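Local coordinates for putative calcium binding protein (Streptomyces coelicolor, PDB 3AKB) that binds calcium ions through EF-hand helix-loop-helix motifs and probably takes part in calcium-mediated regulation in this bacterium, at residues L85-D90 / A159-V164. The protein carries 2 engineered substitutions. Numbering follows the deposited sequence.
Sequences LRDKPD and ARYFTV
Two hydrogen bonds run from Arg86 to the backbone carbonyl of Val164, both to the one oxygen. The guanidinium meets it side-on: NE lies 3.0 Å from Val164 O, with a C=O...N angle of 165°, while NH2, also 3.0 Å from Val164 O, stands tilted from the carbonyl plane. The oxygen sits at the edge of the guanidinium, nearly in its plane. CG runs anti to the backbone N (chi1 174°), and a bend at chi3 turns the head toward the tail; only an arginine offers NE and an NH in this pairing. NH2 also bonds to Tyr2 OH, bringing in helix 2-13.

The second polar group is Thr163. Its hydroxyl donates to Ala159 O at 2.8 Å, tying the chain back to the last turn of helix 151-161. With chi1 at -58°, OG1 lies beside its own backbone N, and Pro89 CB rests 3.1 Å from that OG1, a close approach of a proline carbon to a hydroxyl already engaged.

The remaining contacts are made by carbon atoms, partly against backbone carbonyls. Pro89 lacks an N-H, but directly after the N-cap Lys88 helix bonding asks for none; its CB comes 4.5 Å from Ala159 CB. Leu85 brings CB to 3.4 Å from Phe162 O and CD1 near Phe162 CB; the Phe162 ring leads off to stack on Phe13.

The contact thus joins the junction of helices 74-87 and 89-107 to the C-terminal stretch following helix 151-161. Compact Pro89 and Ala159 permit close approach, while the two-nitrogen grip probably helps to hold the chain end in place and polarises the Val164 carbonyl.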
ATOM      1  N   LEU A  85       7.511  -2.609  12.821  1.00 23.55           N
ATOM      2  CA  LEU A  85       6.181  -2.256  12.316  1.00 23.47           C
ATOM      3  C   LEU A  85       5.101  -2.515  13.359  1.00 23.92           C
ATOM      4  O   LEU A  85       4.210  -1.680  13.548  1.00 24.37           O
ATOM      5  CB  LEU A  85       5.849  -3.023  11.035  1.00 22.44           C
ATOM      6  CG  LEU A  85       6.626  -2.612   9.784  1.00 22.15           C
ATOM      7  CD1 LEU A  85       6.256  -3.528   8.634  1.00 21.03           C
ATOM      8  CD2 LEU A  85       6.368  -1.154   9.432  1.00 21.80           C
ATOM      9  N   ARG A  86       5.191  -3.669  14.031  1.00 24.07           N
ATOM     10  CA  ARG A  86       4.239  -4.044  15.076  1.00 24.22           C
ATOM     11  C   ARG A  86       4.295  -3.072  16.254  1.00 24.13           C
ATOM     12  O   ARG A  86       3.256  -2.729  16.822  1.00 24.76           O
ATOM     13  CB  ARG A  86       4.493  -5.477  15.572  1.00 24.12           C
ATOM     14  CG  ARG A  86       3.618  -5.881  16.773  1.00 23.50           C
ATOM     15  CD  ARG A  86       4.011  -7.238  17.370  1.00 25.20           C
ATOM     16  NE  ARG A  86       4.051  -8.277  16.356  1.00 25.97           N
ATOM     17  CZ  ARG A  86       5.125  -8.995  16.045  1.00 24.28           C
ATOM     18  NH1 ARG A  86       6.280  -8.831  16.692  1.00 26.10           N
ATOM     19  NH2 ARG A  86       5.039  -9.894  15.089  1.00 23.30           N
ATOM     20  N   ASP A  87       5.498  -2.620  16.597  1.00 24.10           N
ATOM     21  CA  ASP A  87       5.692  -1.698  17.723  1.00 24.26           C
ATOM     22  C   ASP A  87       5.213  -0.268  17.451  1.00 24.07           C
ATOM     23  O   ASP A  87       4.637   0.363  18.338  1.00 24.77           O
ATOM     24  CB  ASP A  87       7.147  -1.703  18.197  1.00 24.45           C
ATOM     25  CG  ASP A  87       7.528  -2.978  18.945  1.00 26.09           C
ATOM     26  OD1 ASP A  87       6.658  -3.837  19.207  1.00 28.90           O
ATOM     27  OD2 ASP A  87       8.720  -3.111  19.269  1.00 29.37           O
ATOM     28  N   LYS A  88       5.437   0.235  16.232  1.00 23.27           N
ATOM     29  CA  LYS A  88       5.002   1.593  15.857  1.00 22.91           C
ATOM     30  C   LYS A  88       4.160   1.651  14.545  1.00 21.34           C
ATOM     31  O   LYS A  88       4.542   2.342  13.588  1.00 20.93           O
ATOM     32  CB  LYS A  88       6.195   2.573  15.816  1.00 23.47           C
ATOM     33  CG  LYS A  88       7.317   2.205  14.837  1.00 25.33           C
ATOM     34  CD  LYS A  88       8.440   3.254  14.828  1.00 24.38           C
ATOM     35  CE  LYS A  88       9.313   3.161  13.562  1.00 26.51           C
ATOM     36  NZ  LYS A  88      10.561   3.999  13.653  1.00 26.35           N
ATOM     37  N   PRO A  89       3.000   0.956  14.518  1.00 19.99           N
ATOM     38  CA  PRO A  89       2.150   0.853  13.314  1.00 19.74           C
ATOM     39  C   PRO A  89       1.531   2.172  12.844  1.00 19.33           C
ATOM     40  O   PRO A  89       1.480   2.431  11.622  1.00 18.19           O
ATOM     41  CB  PRO A  89       1.057  -0.145  13.740  1.00 19.95           C
ATOM     42  CG  PRO A  89       1.026  -0.071  15.220  1.00 20.53           C
ATOM     43  CD  PRO A  89       2.420   0.212  15.652  1.00 20.18           C
ATOM     44  N   ASP A  90       1.061   2.996  13.783  1.00 18.06           N
ATOM     45  CA  ASP A  90       0.453   4.288  13.444  1.00 17.42           C
ATOM     46  C   ASP A  90       1.469   5.238  12.817  1.00 16.68           C
ATOM     47  O   ASP A  90       1.149   5.963  11.877  1.00 15.46           O
ATOM     48  CB  ASP A  90      -0.150   4.955  14.689  1.00 17.93           C
ATOM     49  CG  ASP A  90      -1.527   4.426  15.039  1.00 21.44           C
ATOM     50  OD1 ASP A  90      -1.894   3.318  14.584  1.00 24.73           O
ATOM     51  OD2 ASP A  90      -2.234   5.144  15.790  1.00 25.29           O
ATOM     52  N   ALA A 159      -2.465   0.478   8.763  1.00 12.88           N
ATOM     53  CA  ALA A 159      -1.729   0.335  10.029  1.00 13.96           C
ATOM     54  C   ALA A 159      -1.928  -1.065  10.630  1.00 13.96           C
ATOM     55  O   ALA A 159      -0.969  -1.706  11.086  1.00 14.48           O
ATOM     56  CB  ALA A 159      -2.169   1.396  11.025  1.00 14.12           C
ATOM     57  N   ARG A 160      -3.174  -1.539  10.628  1.00 14.95           N
ATOM     58  CA  ARG A 160      -3.510  -2.861  11.147  1.00 16.09           C
ATOM     59  C   ARG A 160      -2.932  -3.994  10.293  1.00 15.08           C
ATOM     60  O   ARG A 160      -2.378  -4.972  10.824  1.00 15.21           O
ATOM     61  CB  ARG A 160      -5.031  -3.034  11.253  1.00 16.64           C
ATOM     62  CG  ARG A 160      -5.697  -2.304  12.414  1.00 18.44           C
ATOM     63  CD  ARG A 160      -7.221  -2.481  12.386  1.00 20.26           C
ATOM     64  NE  ARG A 160      -7.815  -1.892  11.182  1.00 26.19           N
ATOM     65  CZ  ARG A 160      -9.101  -1.557  11.060  1.00 27.47           C
ATOM     66  NH1 ARG A 160      -9.949  -1.774  12.061  1.00 28.45           N
ATOM     67  NH2 ARG A 160      -9.547  -1.021   9.936  1.00 28.40           N
ATOM     68  N   TYR A 161      -3.075  -3.895   8.970  1.00 13.83           N
ATOM     69  CA  TYR A 161      -2.569  -4.952   8.089  1.00 14.00           C
ATOM     70  C   TYR A 161      -1.058  -5.159   8.271  1.00 14.07           C
ATOM     71  O   TYR A 161      -0.596  -6.307   8.260  1.00 15.00           O
ATOM     72  CB  TYR A 161      -2.895  -4.674   6.613  1.00 14.58           C
ATOM     73  CG  TYR A 161      -2.309  -5.699   5.672  1.00 13.85           C
ATOM     74  CD1 TYR A 161      -2.831  -6.983   5.586  1.00 16.50           C
ATOM     75  CD2 TYR A 161      -1.204  -5.386   4.884  1.00 13.99           C
ATOM     76  CE1 TYR A 161      -2.261  -7.932   4.720  1.00 13.15           C
ATOM     77  CE2 TYR A 161      -0.642  -6.328   4.003  1.00 14.16           C
ATOM     78  CZ  TYR A 161      -1.167  -7.587   3.945  1.00 15.50           C
ATOM     79  OH  TYR A 161      -0.606  -8.507   3.086  1.00 17.56           O
ATOM     80  N   PHE A 162      -0.303  -4.072   8.458  1.00 14.22           N
ATOM     81  CA  PHE A 162       1.158  -4.193   8.644  1.00 13.79           C
ATOM     82  C   PHE A 162       1.604  -4.409  10.120  1.00 14.86           C
ATOM     83  O   PHE A 162       2.811  -4.371  10.458  1.00 15.35           O
ATOM     84  CB  PHE A 162       1.911  -3.078   7.895  1.00 13.53           C
ATOM     85  CG  PHE A 162       1.867  -3.243   6.385  1.00 12.78           C
ATOM     86  CD1 PHE A 162       2.537  -4.302   5.783  1.00 13.14           C
ATOM     87  CD2 PHE A 162       1.093  -2.403   5.583  1.00 12.31           C
ATOM     88  CE1 PHE A 162       2.488  -4.498   4.392  1.00 14.59           C
ATOM     89  CE2 PHE A 162       1.050  -2.581   4.194  1.00 12.39           C
ATOM     90  CZ  PHE A 162       1.737  -3.638   3.601  1.00 14.11           C
ATOM     91  N   THR A 163       0.603  -4.659  10.972  1.00 15.28           N
ATOM     92  CA  THR A 163       0.814  -5.155  12.323  1.00 15.89           C
ATOM     93  C   THR A 163       0.588  -6.658  12.294  1.00 16.03           C
ATOM     94  O   THR A 163      -0.543  -7.150  12.442  1.00 16.60           O
ATOM     95  CB  THR A 163      -0.154  -4.486  13.308  1.00 15.83           C
ATOM     96  OG1 THR A 163       0.034  -3.070  13.261  1.00 17.37           O
ATOM     97  CG2 THR A 163       0.083  -4.977  14.736  1.00 16.69           C
ATOM     98  N   VAL A 164       1.662  -7.401  12.072  1.00 16.23           N
ATOM     99  CA  VAL A 164       1.547  -8.840  11.977  1.00 16.87           C
ATOM    100  C   VAL A 164       1.344  -9.369  13.403  1.00 17.49           C
ATOM    101  O   VAL A 164       2.237  -9.254  14.240  1.00 17.34           O
ATOM    102  CB  VAL A 164       2.797  -9.462  11.340  1.00 16.63           C
ATOM    103  CG1 VAL A 164       2.617 -10.956  11.257  1.00 18.05           C
ATOM    104  CG2 VAL A 164       3.053  -8.851   9.947  1.00 18.26           C
TER